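Local coordinates for ABC transporter, periplasmic solute-binding protein (Rhizobium meliloti, PDB 4WED) that probably binds a solute such as a peptide or nickel in the periplasm and delivers it to an ABC transporter, at residues F104-K109 and E185-G190; P290-A295 and A344-A349. All blocks are in the same frame, centred on the assembly; numbering follows the deposited sequence.

Contact 1 (F104-K109 and E185-G190); sequences FQDGTK and EPVGTG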
ATOM      1  N   PHE A 104      -0.935  29.818  -1.413  1.00 74.30           N
ATOM      2  CA  PHE A 104      -0.262  29.130  -0.316  1.00 73.18           C
ATOM      3  C   PHE A 104      -0.772  29.699   0.976  1.00 73.04           C
ATOM      4  O   PHE A 104      -1.287  30.815   0.989  1.00 71.78           O
ATOM      5  CB  PHE A 104       1.241  29.351  -0.378  1.00 71.93           C
ATOM      6  CG  PHE A 104       1.886  28.602  -1.470  1.00 69.22           C
ATOM      7  CD1 PHE A 104       2.204  27.275  -1.297  1.00 64.06           C
ATOM      8  CD2 PHE A 104       2.171  29.224  -2.703  1.00 71.58           C
ATOM      9  CE1 PHE A 104       2.815  26.563  -2.330  1.00 66.13           C
ATOM     10  CE2 PHE A 104       2.744  28.500  -3.746  1.00 67.28           C
ATOM     11  CZ  PHE A 104       3.073  27.174  -3.553  1.00 63.49           C
ATOM     12  N   GLN A 105      -0.589  28.966   2.068  1.00 73.52           N
ATOM     13  CA  GLN A 105      -1.115  29.415   3.373  1.00 74.69           C
ATOM     14  C   GLN A 105      -0.516  30.781   3.811  1.00 77.10           C
ATOM     15  O   GLN A 105      -1.158  31.532   4.502  1.00 75.49           O
ATOM     16  CB  GLN A 105      -0.936  28.322   4.425  1.00 72.42           C
ATOM     17  CG  GLN A 105      -1.796  27.104   4.114  1.00 69.91           C
ATOM     18  CD  GLN A 105      -1.471  25.848   4.917  1.00 70.04           C
ATOM     19  OE1 GLN A 105      -0.583  25.820   5.776  1.00 71.01           O
ATOM     20  NE2 GLN A 105      -2.210  24.782   4.623  1.00 74.36           N
ATOM     21  N   ASP A 106       0.681  31.124   3.345  1.00 76.32           N
ATOM     22  CA  ASP A 106       1.235  32.451   3.614  1.00 78.41           C
ATOM     23  C   ASP A 106       0.672  33.545   2.691  1.00 79.52           C
ATOM     24  O   ASP A 106       1.163  34.670   2.716  1.00 78.21           O
ATOM     25  CB  ASP A 106       2.779  32.442   3.529  1.00 79.14           C
ATOM     26  CG  ASP A 106       3.314  32.065   2.136  1.00 78.84           C
ATOM     27  OD1 ASP A 106       2.515  31.908   1.167  1.00 79.06           O
ATOM     28  OD2 ASP A 106       4.553  31.892   2.025  1.00 77.27           O
ATOM     29  N   GLY A 107      -0.326  33.224   1.860  1.00 78.49           N
ATOM     30  CA  GLY A 107      -0.892  34.205   0.916  1.00 81.35           C
ATOM     31  C   GLY A 107      -0.172  34.406  -0.425  1.00 84.03           C
ATOM     32  O   GLY A 107      -0.642  35.179  -1.268  1.00 85.10           O
ATOM     33  N   THR A 108       0.957  33.727  -0.652  1.00 84.05           N
ATOM     34  CA  THR A 108       1.651  33.843  -1.940  1.00 79.89           C
ATOM     35  C   THR A 108       0.939  32.958  -2.947  1.00 80.88           C
ATOM     36  O   THR A 108       0.240  32.004  -2.584  1.00 82.90           O
ATOM     37  CB  THR A 108       3.166  33.527  -1.872  1.00 77.87           C
ATOM     38  OG1 THR A 108       3.394  32.198  -1.428  1.00 77.01           O
ATOM     39  CG2 THR A 108       3.875  34.447  -0.919  1.00 81.20           C
ATOM     40  N   LYS A 109       1.121  33.289  -4.219  1.00 82.21           N
ATOM     41  CA  LYS A 109       0.293  32.760  -5.311  1.00 80.17           C
ATOM     42  C   LYS A 109       0.829  31.420  -5.809  1.00 75.58           C
ATOM     43  O   LYS A 109       2.031  31.238  -5.994  1.00 75.94           O
ATOM     44  CB  LYS A 109       0.295  33.791  -6.442  1.00 86.05           C
ATOM     45  CG  LYS A 109      -0.490  33.468  -7.699  1.00 90.46           C
ATOM     46  CD  LYS A 109      -0.661  34.734  -8.549  1.00 99.60           C
ATOM     47  CE  LYS A 109       0.591  35.122  -9.340  1.00103.08           C
ATOM     48  NZ  LYS A 109       0.628  34.474 -10.690  1.00104.06           N
ATOM     49  N   GLU A 185       9.069  26.699   7.812  1.00 98.42           N
ATOM     50  CA  GLU A 185       7.718  26.422   8.301  1.00 91.29           C
ATOM     51  C   GLU A 185       6.888  25.626   7.273  1.00 88.35           C
ATOM     52  O   GLU A 185       7.127  25.726   6.067  1.00 88.92           O
ATOM     53  CB  GLU A 185       7.011  27.730   8.663  1.00 93.37           C
ATOM     54  N   PRO A 186       5.891  24.841   7.746  1.00 82.19           N
ATOM     55  CA  PRO A 186       5.158  23.976   6.830  1.00 76.00           C
ATOM     56  C   PRO A 186       4.021  24.701   6.112  1.00 72.91           C
ATOM     57  O   PRO A 186       2.836  24.454   6.390  1.00 68.36           O
ATOM     58  CB  PRO A 186       4.622  22.884   7.750  1.00 75.07           C
ATOM     59  CG  PRO A 186       4.349  23.627   9.035  1.00 79.54           C
ATOM     60  CD  PRO A 186       5.376  24.740   9.128  1.00 81.78           C
ATOM     61  N   VAL A 187       4.423  25.538   5.151  1.00 72.57           N
ATOM     62  CA  VAL A 187       3.537  26.414   4.384  1.00 70.93           C
ATOM     63  C   VAL A 187       3.180  25.771   3.038  1.00 68.56           C
ATOM     64  O   VAL A 187       3.745  26.107   1.999  1.00 70.02           O
ATOM     65  CB  VAL A 187       4.217  27.789   4.123  1.00 73.87           C
ATOM     66  CG1 VAL A 187       3.257  28.783   3.477  1.00 74.75           C
ATOM     67  CG2 VAL A 187       4.770  28.364   5.412  1.00 76.78           C
ATOM     68  N   GLY A 188       2.226  24.862   3.070  1.00 64.38           N
ATOM     69  CA  GLY A 188       1.689  24.270   1.861  1.00 62.80           C
ATOM     70  C   GLY A 188       0.432  24.987   1.423  1.00 62.82           C
ATOM     71  O   GLY A 188       0.196  26.099   1.836  1.00 64.08           O
ATOM     72  N   THR A 189      -0.352  24.322   0.577  1.00 62.79           N
ATOM     73  CA  THR A 189      -1.630  24.844   0.031  1.00 65.53           C
ATOM     74  C   THR A 189      -2.861  24.143   0.603  1.00 64.31           C
ATOM     75  O   THR A 189      -3.989  24.477   0.274  1.00 64.09           O
ATOM     76  CB  THR A 189      -1.707  24.627  -1.489  1.00 66.92           C
ATOM     77  OG1 THR A 189      -1.369  23.267  -1.798  1.00 64.18           O
ATOM     78  CG2 THR A 189      -0.721  25.532  -2.183  1.00 69.80           C
ATOM     79  N   GLY A 190      -2.616  23.147   1.442  1.00 63.47           N
ATOM     80  CA  GLY A 190      -3.675  22.263   1.921  1.00 64.61           C
ATOM     81  C   GLY A 190      -4.667  22.906   2.918  1.00 64.23           C
ATOM     82  O   GLY A 190      -4.505  24.058   3.345  1.00 64.79           O
TER
HETATM   83  O   HOH W   1       0.680  24.081   8.097  1.00 63.69           O
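Q105 reaches across to the 185-190 loop with both its backbone and its side chain. Q105 N donates to G188 O at 3.0 Å. The side chain then runs past G188: Q105 CG lies 3.2 Å from G188 O, and Q105 NE2 donates to G190 O at 2.7 Å. G190 O lies close to the plane of that amide, but NE2 stands well above the plane of the G190 carbonyl. CG of Q105 sits beside the backbone N (chi1 -66°) and the chain is extended beyond it, which carries the amide as far as G190. A water donates to both Q105 OE1 and P186 O. With an alanine here in place of Q105, G190 O would probably lose this donor and the water one of its two protein acceptors. On the buried side, T189 CG2 packs obliquely against the F104 ring, 3.5 Å from F104 CD1. T189 OG1 bonds to E66. The side with D106 is more exposed. There V187 CG1 lies 3.5 Å from D106 CG. T108 N donates to D106 OD1, closing an Asx turn, and T108 OG1 bonds to the same oxygen. F104 to G107 forms a type I beta turn. The contact joins two loops: one connects strand 93-98 to helix 112-122, and the other leads into strand 192-197, where V193 touches Q105 and W192 O takes a weak hydrogen bond from Q105 NE2.

Contact 2 (P290-A295 and A344-A349); sequences PQVRKA and ALLEKA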
ATOM      1  N   PRO A 290       2.654 -28.242 -11.374  1.00 66.89           N
ATOM      2  CA  PRO A 290       1.630 -27.239 -11.074  1.00 65.31           C
ATOM      3  C   PRO A 290       0.326 -27.737 -10.476  1.00 66.20           C
ATOM      4  O   PRO A 290      -0.381 -26.943  -9.848  1.00 62.93           O
ATOM      5  CB  PRO A 290       1.347 -26.610 -12.441  1.00 69.50           C
ATOM      6  CG  PRO A 290       1.884 -27.577 -13.433  1.00 72.15           C
ATOM      7  CD  PRO A 290       3.097 -28.131 -12.771  1.00 70.84           C
ATOM      8  N   GLN A 291       0.010 -29.019 -10.681  1.00 69.74           N
ATOM      9  CA  GLN A 291      -1.146 -29.664 -10.046  1.00 68.27           C
ATOM     10  C   GLN A 291      -0.956 -29.709  -8.537  1.00 64.20           C
ATOM     11  O   GLN A 291      -1.922 -29.609  -7.756  1.00 59.13           O
ATOM     12  CB  GLN A 291      -1.334 -31.112 -10.519  1.00 74.17           C
ATOM     13  CG  GLN A 291      -1.575 -31.363 -12.013  1.00 79.45           C
ATOM     14  CD  GLN A 291      -1.876 -32.845 -12.280  1.00 85.70           C
ATOM     15  OE1 GLN A 291      -1.043 -33.589 -12.822  1.00 85.81           O
ATOM     16  NE2 GLN A 291      -3.054 -33.293 -11.837  1.00 87.64           N
ATOM     17  N   VAL A 292       0.301 -29.888  -8.133  1.00 61.95           N
ATOM     18  CA  VAL A 292       0.652 -29.938  -6.711  1.00 58.66           C
ATOM     19  C   VAL A 292       0.542 -28.553  -6.127  1.00 58.96           C
ATOM     20  O   VAL A 292      -0.031 -28.363  -5.064  1.00 61.49           O
ATOM     21  CB  VAL A 292       2.057 -30.517  -6.511  1.00 61.50           C
ATOM     22  CG1 VAL A 292       2.549 -30.345  -5.066  1.00 60.50           C
ATOM     23  CG2 VAL A 292       2.053 -31.997  -6.918  1.00 66.11           C
ATOM     24  N   ARG A 293       1.057 -27.563  -6.835  1.00 59.31           N
ATOM     25  CA  ARG A 293       0.868 -26.190  -6.403  1.00 57.03           C
ATOM     26  C   ARG A 293      -0.631 -25.830  -6.197  1.00 55.45           C
ATOM     27  O   ARG A 293      -1.028 -25.236  -5.184  1.00 53.26           O
ATOM     28  CB  ARG A 293       1.494 -25.278  -7.413  1.00 57.60           C
ATOM     29  CG  ARG A 293       2.996 -25.337  -7.405  1.00 61.34           C
ATOM     30  CD  ARG A 293       3.556 -24.196  -8.255  1.00 65.41           C
ATOM     31  NE  ARG A 293       4.310 -24.754  -9.363  1.00 67.79           N
ATOM     32  CZ  ARG A 293       4.120 -24.520 -10.639  1.00 70.54           C
ATOM     33  NH1 ARG A 293       3.221 -23.659 -11.068  1.00 74.74           N
ATOM     34  NH2 ARG A 293       4.892 -25.149 -11.504  1.00 78.39           N
ATOM     35  N   LYS A 294      -1.450 -26.198  -7.156  1.00 51.69           N
ATOM     36  CA  LYS A 294      -2.861 -25.913  -7.093  1.00 54.72           C
ATOM     37  C   LYS A 294      -3.466 -26.589  -5.878  1.00 57.50           C
ATOM     38  O   LYS A 294      -4.271 -26.000  -5.159  1.00 60.31           O
ATOM     39  CB  LYS A 294      -3.508 -26.466  -8.365  1.00 60.68           C
ATOM     40  CG  LYS A 294      -4.968 -26.106  -8.588  1.00 66.34           C
ATOM     41  CD  LYS A 294      -5.374 -26.503  -9.995  1.00 69.00           C
ATOM     42  CE  LYS A 294      -6.856 -26.348 -10.198  1.00 75.26           C
ATOM     43  NZ  LYS A 294      -7.307 -27.026 -11.458  1.00 81.91           N
ATOM     44  N   ALA A 295      -3.082 -27.843  -5.662  1.00 56.46           N
ATOM     45  CA  ALA A 295      -3.634 -28.591  -4.569  1.00 61.42           C
ATOM     46  C   ALA A 295      -3.275 -27.895  -3.277  1.00 59.16           C
ATOM     47  O   ALA A 295      -4.125 -27.725  -2.407  1.00 62.11           O
ATOM     48  CB  ALA A 295      -3.137 -30.035  -4.569  1.00 64.26           C
ATOM     49  N   ALA A 344      -7.585 -35.326  -4.946  1.00 59.53           N
ATOM     50  CA  ALA A 344      -7.737 -35.867  -6.285  1.00 65.55           C
ATOM     51  C   ALA A 344      -6.597 -35.369  -7.195  1.00 66.80           C
ATOM     52  O   ALA A 344      -6.014 -36.159  -7.939  1.00 73.40           O
ATOM     53  CB  ALA A 344      -9.117 -35.516  -6.862  1.00 62.09           C
ATOM     54  N   LEU A 345      -6.271 -34.082  -7.140  1.00 64.26           N
ATOM     55  CA  LEU A 345      -5.120 -33.580  -7.910  1.00 64.17           C
ATOM     56  C   LEU A 345      -3.884 -34.344  -7.517  1.00 63.96           C
ATOM     57  O   LEU A 345      -3.188 -34.890  -8.361  1.00 66.18           O
ATOM     58  CB  LEU A 345      -4.869 -32.103  -7.648  1.00 63.19           C
ATOM     59  CG  LEU A 345      -5.927 -31.225  -8.285  1.00 67.37           C
ATOM     60  CD1 LEU A 345      -5.950 -29.834  -7.688  1.00 65.86           C
ATOM     61  CD2 LEU A 345      -5.692 -31.157  -9.786  1.00 71.47           C
ATOM     62  N   LEU A 346      -3.615 -34.412  -6.226  1.00 61.90           N
ATOM     63  CA  LEU A 346      -2.418 -35.109  -5.799  1.00 61.73           C
ATOM     64  C   LEU A 346      -2.353 -36.534  -6.304  1.00 62.68           C
ATOM     65  O   LEU A 346      -1.289 -37.014  -6.713  1.00 67.33           O
ATOM     66  CB  LEU A 346      -2.322 -35.092  -4.288  1.00 63.30           C
ATOM     67  CG  LEU A 346      -2.100 -33.697  -3.746  1.00 60.74           C
ATOM     68  CD1 LEU A 346      -2.211 -33.689  -2.247  1.00 57.60           C
ATOM     69  CD2 LEU A 346      -0.765 -33.133  -4.211  1.00 63.07           C
ATOM     70  N   GLU A 347      -3.484 -37.213  -6.269  1.00 65.03           N
ATOM     71  CA  GLU A 347      -3.568 -38.579  -6.802  1.00 71.80           C
ATOM     72  C   GLU A 347      -3.323 -38.650  -8.329  1.00 70.18           C
ATOM     73  O   GLU A 347      -2.547 -39.466  -8.791  1.00 68.94           O
ATOM     74  CB  GLU A 347      -4.915 -39.227  -6.442  1.00 74.90           C
ATOM     75  CG  GLU A 347      -4.806 -40.738  -6.219  1.00 83.43           C
ATOM     76  CD  GLU A 347      -5.534 -41.226  -4.962  1.00 91.80           C
ATOM     77  OE1 GLU A 347      -6.714 -41.633  -5.142  1.00 94.46           O
ATOM     78  OE2 GLU A 347      -4.954 -41.195  -3.819  1.00 83.10           O
ATOM     79  N   LYS A 348      -3.975 -37.797  -9.101  1.00 71.16           N
ATOM     80  CA  LYS A 348      -3.681 -37.712 -10.532  1.00 76.60           C
ATOM     81  C   LYS A 348      -2.167 -37.480 -10.756  1.00 73.17           C
ATOM     82  O   LYS A 348      -1.565 -38.072 -11.638  1.00 72.02           O
ATOM     83  CB  LYS A 348      -4.506 -36.596 -11.189  1.00 82.75           C
ATOM     84  CG  LYS A 348      -6.004 -36.865 -11.271  1.00 90.22           C
ATOM     85  CD  LYS A 348      -6.795 -35.600 -11.600  1.00 93.62           C
ATOM     86  CE  LYS A 348      -8.288 -35.750 -11.291  1.00 96.69           C
ATOM     87  NZ  LYS A 348      -8.925 -34.421 -10.986  1.00 91.91           N
ATOM     88  N   ALA A 349      -1.552 -36.623  -9.939  1.00 68.76           N
ATOM     89  CA  ALA A 349      -0.113 -36.352 -10.052  1.00 66.95           C
ATOM     90  C   ALA A 349       0.748 -37.506  -9.553  1.00 65.96           C
ATOM     91  O   ALA A 349       1.945 -37.429  -9.654  1.00 66.30           O
ATOM     92  CB  ALA A 349       0.265 -35.088  -9.306  1.00 63.57           C
TER
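This is apolar helix-to-helix packing between the start of helix 290-299 and the end of helix 339-348. The two run nearly antiparallel, with local axes 8.7 Å apart and a crossing angle of -164°. A295 faces the second helix, and its small CB meets two leucines. A295 CB lies 4.1 Å from L345 CB and 3.9 Å from L346 CG. L346 starts off to one side, but its end turns in, and L346 CD2 comes to 4.1 Å from V292 CG2. These two side chains meet at about a right angle. V292 CG2 also touches A349 CB. L345 points at helix 290-299, with L345 CB 3.9 Å from Q291 O. Its CG is beside the backbone N (chi1 -72°), and L345 CD1 lies 4.0 Å from K294 CG. Q291 has its chain extended beyond CG. Q291 NE2 is 3.7 Å from K348 CB, and Q291 OE1 lies near A349. E347 and R293 point away: E347 forms a salt bridge with R357, and R293 NE donates to L287 O. The contact between these two segments is thus held by van der Waals packing alone. Even the Q291 amide, a large part of it, makes only such touches with L345, K348 and A349.

Overall arrangement
The two contacts lie on opposite sides of the chain's centre. Their centres are about 61 Å apart and their nearest atoms about 48 Å apart, so they do not touch. Both segments of contact 1 precede both of contact 2. They share no helix or strand. Contact 1 joins loops beside strand 192-197, an outer strand of a four-stranded mixed sheet, and is the nearer of the two to the sodium ion bound by D62 and D515. Contact 2 pairs helix 290-299 with helix 339-348, which comes after helix 302-310 and strand 315-316. All four segments belong to the family 5 solute-binding region. Each contact thus ties together sequence-distant parts locally, at the two far ends of an elongated solute-binding protein.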